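Local atomic coordinates of anthrone oxidase-like protein (Streptomyces ambofaciens, PDB entry 5F9P), a protein that acts as an oxygenase that cleaves a carbon-carbon bond, opening ring B during atypical angucycline biosynthesis. Residues A[13-18]-A[94-99]; A[125-130]-A[171-176]; A[36-41]-A[225-230]; A[7-12]-A[60-65]. One frame throughout, in Å; residues are numbered along the deposited sequence.

Contact 1: A[13-18]-A[94-99]; sequences LNLFTT and RLMQNE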
loop_
_atom_site.group_PDB
_atom_site.type_symbol
_atom_site.label_atom_id
_atom_site.label_comp_id
_atom_site.label_asym_id
_atom_site.label_seq_id
_atom_site.Cartn_x
_atom_site.Cartn_y
_atom_site.Cartn_z
ATOM N N LEU A 13 4.384 -4.003 -1.936
ATOM C CA LEU A 13 3.594 -2.925 -2.527
ATOM C C LEU A 13 4.255 -2.385 -3.781
ATOM O O LEU A 13 5.373 -1.867 -3.739
ATOM C CB LEU A 13 3.342 -1.799 -1.529
ATOM C CG LEU A 13 2.233 -2.067 -0.504
ATOM C CD1 LEU A 13 2.504 -3.330 0.315
ATOM C CD2 LEU A 13 2.069 -0.874 0.404
ATOM N N ASN A 14 3.564 -2.542 -4.905
ATOM C CA ASN A 14 4.019 -2.009 -6.179
ATOM C C ASN A 14 3.303 -0.688 -6.445
ATOM O O ASN A 14 2.085 -0.648 -6.641
ATOM C CB ASN A 14 3.754 -2.995 -7.313
ATOM C CG ASN A 14 4.515 -4.297 -7.152
ATOM O OD1 ASN A 14 5.444 -4.391 -6.358
ATOM N ND2 ASN A 14 4.141 -5.303 -7.937
ATOM N N LEU A 15 4.078 0.388 -6.420
ATOM C CA LEU A 15 3.558 1.740 -6.531
ATOM C C LEU A 15 3.908 2.337 -7.888
ATOM O O LEU A 15 5.076 2.376 -8.276
ATOM C CB LEU A 15 4.157 2.603 -5.418
ATOM C CG LEU A 15 3.858 4.104 -5.492
ATOM C CD1 LEU A 15 2.360 4.348 -5.334
ATOM C CD2 LEU A 15 4.657 4.849 -4.431
ATOM N N PHE A 16 2.888 2.796 -8.606
ATOM C CA PHE A 16 3.069 3.371 -9.926
ATOM C C PHE A 16 2.459 4.777 -9.977
ATOM O O PHE A 16 1.341 4.992 -9.504
ATOM C CB PHE A 16 2.378 2.497 -10.968
ATOM C CG PHE A 16 2.801 1.053 -10.933
ATOM C CD1 PHE A 16 3.948 0.641 -11.591
ATOM C CD2 PHE A 16 2.043 0.111 -10.261
ATOM C CE1 PHE A 16 4.346 -0.680 -11.563
ATOM C CE2 PHE A 16 2.422 -1.218 -10.239
ATOM C CZ PHE A 16 3.580 -1.615 -10.892
ATOM N N THR A 17 3.196 5.725 -10.541
ATOM C CA THR A 17 2.677 7.069 -10.778
ATOM C C THR A 17 2.585 7.285 -12.286
ATOM O O THR A 17 3.366 6.722 -13.054
ATOM C CB THR A 17 3.585 8.164 -10.155
ATOM O OG1 THR A 17 4.887 8.113 -10.756
ATOM C CG2 THR A 17 3.728 7.949 -8.662
ATOM N N THR A 18 1.619 8.079 -12.718
ATOM C CA THR A 18 1.500 8.406 -14.128
ATOM C C THR A 18 0.907 9.807 -14.301
ATOM O O THR A 18 0.536 10.444 -13.320
ATOM C CB THR A 18 0.665 7.350 -14.877
ATOM O OG1 THR A 18 0.815 7.537 -16.291
ATOM C CG2 THR A 18 -0.800 7.437 -14.482
ATOM N N ARG A 94 7.919 1.949 -8.202
ATOM C CA ARG A 94 8.586 1.534 -6.975
ATOM C C ARG A 94 8.000 0.212 -6.509
ATOM O O ARG A 94 6.799 0.118 -6.237
ATOM C CB ARG A 94 8.436 2.587 -5.872
ATOM C CG ARG A 94 9.416 3.753 -5.984
ATOM C CD ARG A 94 8.699 5.046 -6.262
ATOM N NE ARG A 94 8.919 6.025 -5.201
ATOM C CZ ARG A 94 8.196 7.131 -5.034
ATOM N NH1 ARG A 94 7.175 7.399 -5.850
ATOM N NH2 ARG A 94 8.480 7.958 -4.034
ATOM N N LEU A 95 8.847 -0.810 -6.436
ATOM C CA LEU A 95 8.404 -2.127 -6.011
ATOM C C LEU A 95 9.017 -2.375 -4.653
ATOM O O LEU A 95 10.232 -2.602 -4.540
ATOM C CB LEU A 95 8.849 -3.209 -7.002
ATOM C CG LEU A 95 8.705 -2.952 -8.502
ATOM C CD1 LEU A 95 9.331 -4.117 -9.263
ATOM C CD2 LEU A 95 7.253 -2.753 -8.933
HETATM N N MSE A 96 8.176 -2.336 -3.624
HETATM C CA MSE A 96 8.660 -2.236 -2.256
HETATM C C MSE A 96 8.357 -3.473 -1.422
HETATM O O MSE A 96 7.212 -3.903 -1.335
HETATM C CB MSE A 96 8.054 -0.998 -1.598
HETATM C CG MSE A 96 8.559 0.326 -2.176
HETATM SE SE MSE A 96 7.471 1.825 -1.563
HETATM C CE MSE A 96 5.813 1.358 -2.518
ATOM N N GLN A 97 9.385 -4.035 -0.794
ATOM C CA GLN A 97 9.205 -5.218 0.036
ATOM C C GLN A 97 9.177 -4.813 1.502
ATOM O O GLN A 97 10.054 -4.082 1.964
ATOM C CB GLN A 97 10.326 -6.234 -0.228
ATOM C CG GLN A 97 10.504 -6.564 -1.708
ATOM C CD GLN A 97 11.700 -7.470 -1.975
ATOM O OE1 GLN A 97 12.018 -8.338 -1.173
ATOM N NE2 GLN A 97 12.364 -7.264 -3.105
ATOM N N ASN A 98 8.176 -5.296 2.231
ATOM C CA ASN A 98 7.916 -4.840 3.587
ATOM C C ASN A 98 7.549 -5.961 4.526
ATOM O O ASN A 98 7.165 -7.052 4.101
ATOM C CB ASN A 98 6.725 -3.871 3.596
ATOM C CG ASN A 98 6.768 -2.896 2.456
ATOM O OD1 ASN A 98 7.351 -1.817 2.568
ATOM N ND2 ASN A 98 6.166 -3.275 1.333
ATOM N N GLU A 99 7.630 -5.667 5.815
ATOM C CA GLU A 99 6.992 -6.499 6.817
ATOM C C GLU A 99 5.977 -5.631 7.544
ATOM O O GLU A 99 6.112 -4.406 7.590
ATOM C CB GLU A 99 8.014 -7.094 7.783
ATOM C CG GLU A 99 8.689 -6.096 8.679
ATOM C CD GLU A 99 9.818 -6.732 9.497
ATOM O OE1 GLU A 99 10.383 -6.043 10.372
ATOM O OE2 GLU A 99 10.139 -7.921 9.260
HETATM O O HOH W 1 6.280 5.060 -8.054
#
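L15 and M96, a selenomethionine, make the tight part of this contact between two antiparallel strands of a closed barrel. The M96 chain runs extended to SE and then turns at its last torsion (chi3 -68°), which swings the methyl toward the partner strand: CE of M96 lies 3.6 Å from CB of L15 and 4.1 Å from CB of L13. L13 and N98 cross at about a right angle, with CD1 of L13 3.8 Å from ND2 of N98, an amide nitrogen that donates to O of T11. Two hydrogen-bonded pairs, L13 with M96 and L15 with R94, hold the backbones; the bond from N of L15 to O of R94 is 2.7 Å and almost straight (176°). Between them N14 and L95 form a non-hydrogen-bonded pair on the other face, where OD1 of N14 comes to 3.5 Å from CD2 of L95. The looser, wetter side is the R94 side chain. Its bent chain lies alongside L15, whose CD2 sits over one face of the guanidinium. A water 3.0 Å from O of L15 lies at the edge of that group and accepts only a weak bond from NH1. Within the barrel, L13 reaches I175 and M96 reaches F173 on strand 172-180, L15 touches Y217 and Y221 of strand 217-228, and strands 56-63 and 155-167 flank the pair.

Contact 2: A[125-130]-A[171-176]; sequences FTVFPV and GAFVIS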
loop_
_atom_site.group_PDB
_atom_site.type_symbol
_atom_site.label_atom_id
_atom_site.label_comp_id
_atom_site.label_asym_id
_atom_site.label_seq_id
_atom_site.Cartn_x
_atom_site.Cartn_y
_atom_site.Cartn_z
ATOM N N PHE A 125 -2.630 6.399 1.526
ATOM C CA PHE A 125 -1.303 5.797 1.441
ATOM C C PHE A 125 -0.193 6.853 1.477
ATOM O O PHE A 125 -0.281 7.881 0.804
ATOM C CB PHE A 125 -1.210 4.988 0.140
ATOM C CG PHE A 125 0.146 4.435 -0.145
ATOM C CD1 PHE A 125 0.618 3.332 0.544
ATOM C CD2 PHE A 125 0.951 5.012 -1.113
ATOM C CE1 PHE A 125 1.869 2.818 0.273
ATOM C CE2 PHE A 125 2.191 4.502 -1.386
ATOM C CZ PHE A 125 2.661 3.403 -0.688
ATOM N N THR A 126 0.843 6.590 2.271
ATOM C CA THR A 126 2.040 7.422 2.296
ATOM C C THR A 126 3.263 6.551 2.499
ATOM O O THR A 126 3.290 5.705 3.393
ATOM C CB THR A 126 2.014 8.472 3.439
ATOM O OG1 THR A 126 0.857 9.303 3.309
ATOM C CG2 THR A 126 3.263 9.352 3.377
ATOM N N VAL A 127 4.275 6.758 1.670
ATOM C CA VAL A 127 5.576 6.140 1.906
ATOM C C VAL A 127 6.532 7.239 2.339
ATOM O O VAL A 127 6.711 8.234 1.616
ATOM C CB VAL A 127 6.117 5.408 0.660
ATOM C CG1 VAL A 127 5.994 6.279 -0.566
ATOM C CG2 VAL A 127 7.571 4.986 0.875
ATOM N N PHE A 128 7.108 7.076 3.532
ATOM C CA PHE A 128 8.042 8.060 4.092
ATOM C C PHE A 128 9.466 7.553 3.973
ATOM O O PHE A 128 9.807 6.520 4.563
ATOM C CB PHE A 128 7.809 8.286 5.589
ATOM C CG PHE A 128 6.388 8.643 5.973
ATOM C CD1 PHE A 128 5.445 7.659 6.180
ATOM C CD2 PHE A 128 6.030 9.960 6.203
ATOM C CE1 PHE A 128 4.147 7.979 6.566
ATOM C CE2 PHE A 128 4.745 10.288 6.587
ATOM C CZ PHE A 128 3.797 9.293 6.778
ATOM N N PRO A 129 10.315 8.268 3.221
ATOM C CA PRO A 129 11.742 7.961 3.362
ATOM C C PRO A 129 12.177 8.479 4.734
ATOM O O PRO A 129 11.794 9.588 5.110
ATOM C CB PRO A 129 12.397 8.771 2.232
ATOM C CG PRO A 129 11.456 9.891 1.979
ATOM C CD PRO A 129 10.066 9.380 2.291
ATOM N N VAL A 130 12.932 7.683 5.480
ATOM C CA VAL A 130 13.376 8.091 6.815
ATOM C C VAL A 130 14.876 7.891 6.970
ATOM O O VAL A 130 15.508 7.196 6.175
ATOM C CB VAL A 130 12.660 7.278 7.913
ATOM C CG1 VAL A 130 11.142 7.541 7.875
ATOM C CG2 VAL A 130 12.956 5.813 7.734
ATOM N N GLY A 171 17.436 3.660 0.342
ATOM C CA GLY A 171 17.450 4.158 1.705
ATOM C C GLY A 171 16.339 3.512 2.501
ATOM O O GLY A 171 15.598 2.672 1.976
ATOM N N ALA A 172 16.215 3.909 3.760
ATOM C CA ALA A 172 15.203 3.351 4.643
ATOM C C ALA A 172 13.849 3.987 4.357
ATOM O O ALA A 172 13.772 5.147 3.960
ATOM C CB ALA A 172 15.593 3.570 6.091
ATOM N N PHE A 173 12.777 3.230 4.571
ATOM C CA PHE A 173 11.445 3.784 4.373
ATOM C C PHE A 173 10.397 3.059 5.214
ATOM O O PHE A 173 10.586 1.910 5.616
ATOM C CB PHE A 173 11.065 3.766 2.882
ATOM C CG PHE A 173 10.892 2.392 2.322
ATOM C CD1 PHE A 173 11.992 1.654 1.897
ATOM C CD2 PHE A 173 9.632 1.834 2.216
ATOM C CE1 PHE A 173 11.835 0.371 1.372
ATOM C CE2 PHE A 173 9.459 0.554 1.695
ATOM C CZ PHE A 173 10.560 -0.180 1.277
ATOM N N VAL A 174 9.299 3.749 5.509
ATOM C CA VAL A 174 8.179 3.126 6.204
ATOM C C VAL A 174 6.922 3.568 5.496
ATOM O O VAL A 174 6.943 4.521 4.717
ATOM C CB VAL A 174 8.084 3.507 7.681
ATOM C CG1 VAL A 174 9.358 3.132 8.405
ATOM C CG2 VAL A 174 7.795 4.992 7.829
ATOM N N ILE A 175 5.826 2.869 5.757
ATOM C CA ILE A 175 4.605 3.124 5.013
ATOM C C ILE A 175 3.435 3.168 5.952
ATOM O O ILE A 175 3.349 2.373 6.896
ATOM C CB ILE A 175 4.356 2.028 3.943
ATOM C CG1 ILE A 175 5.303 2.232 2.764
ATOM C CG2 ILE A 175 2.885 2.033 3.483
ATOM C CD1 ILE A 175 5.334 1.070 1.796
ATOM N N SER A 176 2.547 4.121 5.692
ATOM C CA SER A 176 1.292 4.243 6.404
ATOM C C SER A 176 0.164 3.908 5.431
ATOM O O SER A 176 0.050 4.541 4.379
ATOM C CB SER A 176 1.122 5.691 6.880
ATOM O OG SER A 176 -0.153 5.869 7.464
#
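Strands 125-130 and 172-176 run antiparallel 4.5 Å apart at an angle of 151°, and hydrogen-bonded pairs (T126 with S176, F128 with V174) alternate with non-hydrogen-bonded ones (V127 with I175, P129 with F173). P129, which has no N-H, thus falls where this pairing asks for none, while N of F128 donates to O of V174 at 2.8 Å. On one face the side chains form an apolar row. F125 carries its ring anti to the backbone N (chi1 174°), which brings CE1 to 3.5 Å from CG2 of I175. V127 follows, its CB 3.9 Å from CG1 of I175 and its CG2 4.0 Å from CD2 of F173. The other face is organised by the ring of F128. CG2 of T126 lies over one of its faces, toward the rim, whereas CB of S176 stands at its edge, 3.8 Å from CE1. CD1 of the same ring is 3.9 Å from CG2 of V174, and the row continues with CG2 of V130 against CB of A172. The hydroxyl of S176 bonds to H158 and to a glycerol probably left from crystallisation. Helix 135-142 packs on F128, V130 and V174, consistent with the dimeric alpha-beta barrel superfamily, whose barrel is here completed within a single chain; F125, V127, F173 and I175 face inward, meeting side chains from strands 10-17 and 92-105.

Contact 3: A[36-41]-A[225-230]; sequences DAATYE and HTRSAG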
loop_
_atom_site.group_PDB
_atom_site.type_symbol
_atom_site.label_atom_id
_atom_site.label_comp_id
_atom_site.label_asym_id
_atom_site.label_seq_id
_atom_site.Cartn_x
_atom_site.Cartn_y
_atom_site.Cartn_z
ATOM N N ASP A 36 -4.970 -11.829 -12.695
ATOM C CA ASP A 36 -5.915 -12.860 -13.098
ATOM C C ASP A 36 -5.214 -14.125 -13.583
ATOM O O ASP A 36 -5.749 -15.227 -13.454
ATOM C CB ASP A 36 -6.875 -12.317 -14.161
ATOM C CG ASP A 36 -7.837 -11.281 -13.602
ATOM O OD1 ASP A 36 -7.953 -11.175 -12.355
ATOM O OD2 ASP A 36 -8.497 -10.586 -14.406
ATOM N N ALA A 37 -4.007 -13.962 -14.119
ATOM C CA ALA A 37 -3.210 -15.097 -14.589
ATOM C C ALA A 37 -2.225 -15.623 -13.540
ATOM O O ALA A 37 -1.588 -16.646 -13.758
ATOM C CB ALA A 37 -2.461 -14.727 -15.881
ATOM N N ALA A 38 -2.122 -14.940 -12.401
ATOM C CA ALA A 38 -1.134 -15.284 -11.381
ATOM C C ALA A 38 -1.251 -16.712 -10.849
ATOM O O ALA A 38 -2.278 -17.080 -10.260
ATOM C CB ALA A 38 -1.198 -14.291 -10.219
ATOM N N THR A 39 -0.181 -17.494 -11.041
ATOM C CA THR A 39 -0.060 -18.843 -10.476
ATOM C C THR A 39 1.339 -19.093 -9.865
ATOM O O THR A 39 1.716 -20.230 -9.604
ATOM C CB THR A 39 -0.348 -19.936 -11.543
ATOM O OG1 THR A 39 0.597 -19.828 -12.612
ATOM C CG2 THR A 39 -1.740 -19.771 -12.125
ATOM N N TYR A 40 2.100 -18.030 -9.636
ATOM C CA TYR A 40 3.446 -18.157 -9.079
ATOM C C TYR A 40 3.456 -18.933 -7.785
ATOM O O TYR A 40 2.619 -18.711 -6.904
ATOM C CB TYR A 40 4.052 -16.782 -8.784
ATOM C CG TYR A 40 3.862 -15.781 -9.886
ATOM C CD1 TYR A 40 4.666 -15.807 -11.024
ATOM C CD2 TYR A 40 2.883 -14.807 -9.793
ATOM C CE1 TYR A 40 4.493 -14.894 -12.031
ATOM C CE2 TYR A 40 2.709 -13.884 -10.790
ATOM C CZ TYR A 40 3.510 -13.931 -11.909
ATOM O OH TYR A 40 3.315 -13.007 -12.906
ATOM N N GLU A 41 4.431 -19.825 -7.648
ATOM C CA GLU A 41 4.629 -20.499 -6.376
ATOM C C GLU A 41 4.840 -19.438 -5.295
ATOM O O GLU A 41 5.626 -18.504 -5.479
ATOM C CB GLU A 41 5.834 -21.447 -6.444
ATOM C CG GLU A 41 6.033 -22.284 -5.176
ATOM C CD GLU A 41 7.217 -23.249 -5.279
ATOM O OE1 GLU A 41 8.084 -23.057 -6.165
ATOM O OE2 GLU A 41 7.275 -24.203 -4.469
ATOM N N HIS A 225 -9.893 -4.274 -7.470
ATOM C CA HIS A 225 -9.736 -5.673 -7.862
ATOM C C HIS A 225 -8.876 -6.405 -6.843
ATOM O O HIS A 225 -7.857 -5.882 -6.376
ATOM C CB HIS A 225 -9.115 -5.757 -9.268
ATOM C CG HIS A 225 -9.200 -7.113 -9.910
ATOM N ND1 HIS A 225 -10.339 -7.571 -10.538
ATOM C CD2 HIS A 225 -8.269 -8.089 -10.066
ATOM C CE1 HIS A 225 -10.116 -8.779 -11.030
ATOM N NE2 HIS A 225 -8.865 -9.115 -10.762
ATOM N N THR A 226 -9.304 -7.606 -6.485
ATOM C CA THR A 226 -8.515 -8.477 -5.618
ATOM C C THR A 226 -8.707 -9.932 -6.025
ATOM O O THR A 226 -9.798 -10.324 -6.467
ATOM C CB THR A 226 -8.931 -8.339 -4.141
ATOM O OG1 THR A 226 -7.963 -8.987 -3.310
ATOM C CG2 THR A 226 -10.280 -8.984 -3.907
ATOM N N ARG A 227 -7.644 -10.722 -5.858
ATOM C CA ARG A 227 -7.644 -12.147 -6.158
ATOM C C ARG A 227 -6.636 -12.879 -5.269
ATOM O O ARG A 227 -5.566 -12.337 -4.987
ATOM C CB ARG A 227 -7.272 -12.378 -7.630
ATOM C CG ARG A 227 -7.540 -13.797 -8.081
ATOM C CD ARG A 227 -7.173 -14.092 -9.534
ATOM N NE ARG A 227 -7.128 -15.543 -9.692
ATOM C CZ ARG A 227 -6.042 -16.260 -9.954
ATOM N NH1 ARG A 227 -4.881 -15.671 -10.192
ATOM N NH2 ARG A 227 -6.137 -17.588 -10.026
ATOM N N SER A 228 -6.962 -14.104 -4.841
ATOM C CA SER A 228 -6.037 -14.916 -4.035
ATOM C C SER A 228 -5.573 -16.167 -4.770
ATOM O O SER A 228 -6.180 -16.565 -5.771
ATOM C CB SER A 228 -6.690 -15.332 -2.704
ATOM O OG SER A 228 -7.015 -14.200 -1.921
ATOM N N ALA A 229 -4.508 -16.799 -4.263
ATOM C CA ALA A 229 -3.977 -18.017 -4.877
ATOM C C ALA A 229 -5.105 -18.991 -5.253
ATOM O O ALA A 229 -5.928 -19.331 -4.424
ATOM C CB ALA A 229 -2.958 -18.697 -3.954
ATOM N N GLY A 230 -5.141 -19.404 -6.514
ATOM C CA GLY A 230 -6.087 -20.406 -6.970
ATOM C C GLY A 230 -7.532 -19.949 -7.036
ATOM O O GLY A 230 -8.413 -20.744 -7.344
HETATM O O HOH W 2 -3.335 -18.952 -8.379
#
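H225 and D36 form a His-carboxylate hydrogen bond: NE2 of H225 donates to OD1 of D36 at 2.8 Å, on the syn side of the oxygen. The bond is somewhat bent (149°), and the ring and carboxylate planes stand 60° apart. The second oxygen, OD2, accepts from N of A235, which probably fixes the rotation of the carboxylate. R227 supplies the other direct bond, from NH1 to O of A38 at 3.0 Å, lying in the guanidinium plane and on a carbonyl lone pair. Since NH1 also donates to O of V35, the arginine binds backbone carbonyls where helix 21-37 ends, a place where a positive charge would be expected to be favoured by the helix dipole; NE turns instead to O of E231. In the barrel fold this ties the helix to the final strand, 217-228. Packing adds less. The arginine chain, extended from CG to NE, passes D36 with CD of R227 4.0 Å from CA of D36, and O of D36 lies over one guanidinium face without bonding to it. Solvent provides a bridge: one water donates to O of A38 at 2.9 Å and accepts from N of G230 at 2.6 Å.

Contact 4: A[7-12]-A[60-65]; sequences DKHLTV and FIQWRS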
loop_
_atom_site.group_PDB
_atom_site.type_symbol
_atom_site.label_atom_id
_atom_site.label_comp_id
_atom_site.label_asym_id
_atom_site.label_seq_id
_atom_site.Cartn_x
_atom_site.Cartn_y
_atom_site.Cartn_z
ATOM N N ASP A 7 1.599 -11.637 10.584
ATOM C CA ASP A 7 1.974 -12.123 9.257
ATOM C C ASP A 7 3.452 -12.476 9.222
ATOM O O ASP A 7 4.291 -11.662 9.601
ATOM C CB ASP A 7 1.680 -11.062 8.179
ATOM C CG ASP A 7 0.193 -10.960 7.836
ATOM O OD1 ASP A 7 -0.588 -11.803 8.335
ATOM O OD2 ASP A 7 -0.184 -10.044 7.052
ATOM N N LYS A 8 3.773 -13.680 8.761
ATOM C CA LYS A 8 5.164 -14.097 8.647
ATOM C C LYS A 8 5.637 -14.054 7.198
ATOM O O LYS A 8 6.817 -14.244 6.912
ATOM C CB LYS A 8 5.364 -15.498 9.230
ATOM C CG LYS A 8 5.334 -15.548 10.756
ATOM C CD LYS A 8 6.025 -16.805 11.310
ATOM C CE LYS A 8 5.318 -18.089 10.885
ATOM N NZ LYS A 8 5.957 -19.330 11.433
ATOM N N HIS A 9 4.706 -13.796 6.285
ATOM C CA HIS A 9 5.025 -13.702 4.874
ATOM C C HIS A 9 5.490 -12.283 4.501
ATOM O O HIS A 9 5.513 -11.376 5.335
ATOM C CB HIS A 9 3.802 -14.097 4.051
ATOM C CG HIS A 9 2.581 -13.306 4.392
ATOM N ND1 HIS A 9 1.628 -13.756 5.278
ATOM C CD2 HIS A 9 2.176 -12.076 3.992
ATOM C CE1 HIS A 9 0.676 -12.845 5.394
ATOM N NE2 HIS A 9 0.983 -11.818 4.621
ATOM N N LEU A 10 5.856 -12.110 3.237
ATOM C CA LEU A 10 6.382 -10.855 2.734
ATOM C C LEU A 10 5.256 -10.004 2.160
ATOM O O LEU A 10 4.422 -10.493 1.381
ATOM C CB LEU A 10 7.436 -11.147 1.660
ATOM C CG LEU A 10 8.102 -9.958 0.985
ATOM C CD1 LEU A 10 8.960 -9.200 1.988
ATOM C CD2 LEU A 10 8.931 -10.422 -0.195
ATOM N N THR A 11 5.213 -8.733 2.553
ATOM C CA THR A 11 4.215 -7.822 2.014
ATOM C C THR A 11 4.833 -6.915 0.957
ATOM O O THR A 11 5.720 -6.111 1.247
ATOM C CB THR A 11 3.542 -6.983 3.121
ATOM O OG1 THR A 11 2.822 -7.853 4.001
ATOM C CG2 THR A 11 2.565 -5.999 2.501
ATOM N N VAL A 12 4.351 -7.042 -0.273
ATOM C CA VAL A 12 4.921 -6.308 -1.388
ATOM C C VAL A 12 3.935 -5.256 -1.896
ATOM O O VAL A 12 2.784 -5.572 -2.218
ATOM C CB VAL A 12 5.324 -7.267 -2.541
ATOM C CG1 VAL A 12 5.744 -6.488 -3.779
ATOM C CG2 VAL A 12 6.454 -8.193 -2.086
ATOM N N PHE A 60 -1.181 -4.071 -3.662
ATOM C CA PHE A 60 -0.829 -4.586 -2.344
ATOM C C PHE A 60 -0.812 -6.108 -2.455
ATOM O O PHE A 60 -1.867 -6.729 -2.616
ATOM C CB PHE A 60 -1.881 -4.135 -1.336
ATOM C CG PHE A 60 -1.504 -4.352 0.114
ATOM C CD1 PHE A 60 -1.385 -5.635 0.638
ATOM C CD2 PHE A 60 -1.329 -3.265 0.965
ATOM C CE1 PHE A 60 -1.074 -5.829 1.979
ATOM C CE2 PHE A 60 -1.017 -3.448 2.313
ATOM C CZ PHE A 60 -0.890 -4.730 2.819
ATOM N N ILE A 61 0.386 -6.692 -2.384
ATOM C CA ILE A 61 0.615 -8.098 -2.740
ATOM C C ILE A 61 1.208 -8.913 -1.594
ATOM O O ILE A 61 2.150 -8.468 -0.926
ATOM C CB ILE A 61 1.561 -8.216 -3.953
ATOM C CG1 ILE A 61 1.044 -7.345 -5.112
ATOM C CG2 ILE A 61 1.729 -9.682 -4.387
ATOM C CD1 ILE A 61 1.969 -7.307 -6.329
ATOM N N GLN A 62 0.662 -10.110 -1.372
ATOM C CA GLN A 62 1.182 -11.009 -0.345
ATOM C C GLN A 62 1.947 -12.185 -0.948
ATOM O O GLN A 62 1.459 -12.853 -1.866
ATOM C CB GLN A 62 0.038 -11.499 0.540
ATOM C CG GLN A 62 -0.636 -10.370 1.285
ATOM C CD GLN A 62 -1.831 -10.822 2.080
ATOM O OE1 GLN A 62 -2.646 -11.615 1.598
ATOM N NE2 GLN A 62 -1.945 -10.325 3.314
ATOM N N TRP A 63 3.149 -12.427 -0.428
ATOM C CA TRP A 63 4.048 -13.470 -0.923
ATOM C C TRP A 63 4.519 -14.318 0.260
ATOM O O TRP A 63 4.822 -13.782 1.323
ATOM C CB TRP A 63 5.281 -12.854 -1.609
ATOM C CG TRP A 63 5.074 -12.383 -3.021
ATOM C CD1 TRP A 63 4.787 -11.110 -3.427
ATOM C CD2 TRP A 63 5.158 -13.176 -4.215
ATOM N NE1 TRP A 63 4.678 -11.066 -4.792
ATOM C CE2 TRP A 63 4.903 -12.317 -5.303
ATOM C CE3 TRP A 63 5.423 -14.531 -4.469
ATOM C CZ2 TRP A 63 4.897 -12.761 -6.624
ATOM C CZ3 TRP A 63 5.417 -14.975 -5.785
ATOM C CH2 TRP A 63 5.159 -14.090 -6.846
ATOM N N ARG A 64 4.577 -15.635 0.081
ATOM C CA ARG A 64 5.020 -16.522 1.157
ATOM C C ARG A 64 6.429 -16.138 1.641
ATOM O O ARG A 64 6.673 -16.066 2.833
ATOM C CB ARG A 64 4.976 -17.976 0.695
ATOM C CG ARG A 64 5.361 -18.976 1.758
ATOM C CD ARG A 64 5.322 -20.397 1.220
ATOM N NE ARG A 64 6.072 -20.539 -0.029
ATOM C CZ ARG A 64 6.096 -21.648 -0.763
ATOM N NH1 ARG A 64 5.419 -22.721 -0.370
ATOM N NH2 ARG A 64 6.801 -21.688 -1.886
ATOM N N SER A 65 7.338 -15.860 0.709
ATOM C CA SER A 65 8.720 -15.511 1.054
ATOM C C SER A 65 9.395 -14.732 -0.075
ATOM O O SER A 65 8.926 -14.750 -1.218
ATOM C CB SER A 65 9.529 -16.783 1.323
ATOM O OG SER A 65 9.696 -17.502 0.117
HETATM O O HOH W 3 0.068 -8.853 4.582
#
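H9 and Q62 meet with ring and amide planes steeply turned, 78° apart, and NE2 of H9 3.5 Å from NE2 of Q62. What joins them is a water that accepts from NE2 of Q62 at 2.8 Å, donates to OD2 of D7, and also bonds NE2 of H9 and OG1 of T11, so four side chains converge on one molecule. Q62 is held elsewhere too: its NE2 donates to O of I2 and its OE1 bonds the hydroxyl of S45, which together probably settle the orientation of the amide, while the other oxygen of D7 pairs with S4. On the same face T11 approaches the ring of F60 obliquely; its methyl CG2, anti to the backbone N, sits 3.7 Å from CE1 and equally from CZ of F60. The opposite face is largely apolar. There V12 leans against the indole of W63, CG2 of V12 being 3.6 Å from CD1 of W63, and the CB atoms of V12 and I61 are 4.1 Å apart. The backbones pair antiparallel at L10 with W63 and V12 with I61, where N of V12 reaches O of I61 at 2.7 Å. W63 meets W43 of strand 43-51 edge-to-face and packs under helix 66-74, whose N-cap is S65; L10 touches L69 of that helix, and T11 pairs onward with N98 of strand 92-105.

In the fold
Contacts 1, 2 and 4 are three seams of one closed eight-stranded barrel, and contact 3 joins the end of helix 21-37 to the barrel strand 217-228. Contacts 1 and 4 share strand 10-17 and are joined by a probable hydrogen bond, N of N98 to O of T11 at 2.8 Å. Contacts 1 and 2, centres 11 Å apart, meet inside the barrel, with CB of M96 3.9 Å from CZ of F173. Contact 4 in turn touches contact 3, where CB of Y40 is 3.5 Å from CH2 of W63. Contacts 2 and 3 lie about 27 Å apart between centres, on opposite sides of the chain's centre; the glycerol near contact 2 does not by itself define an active site.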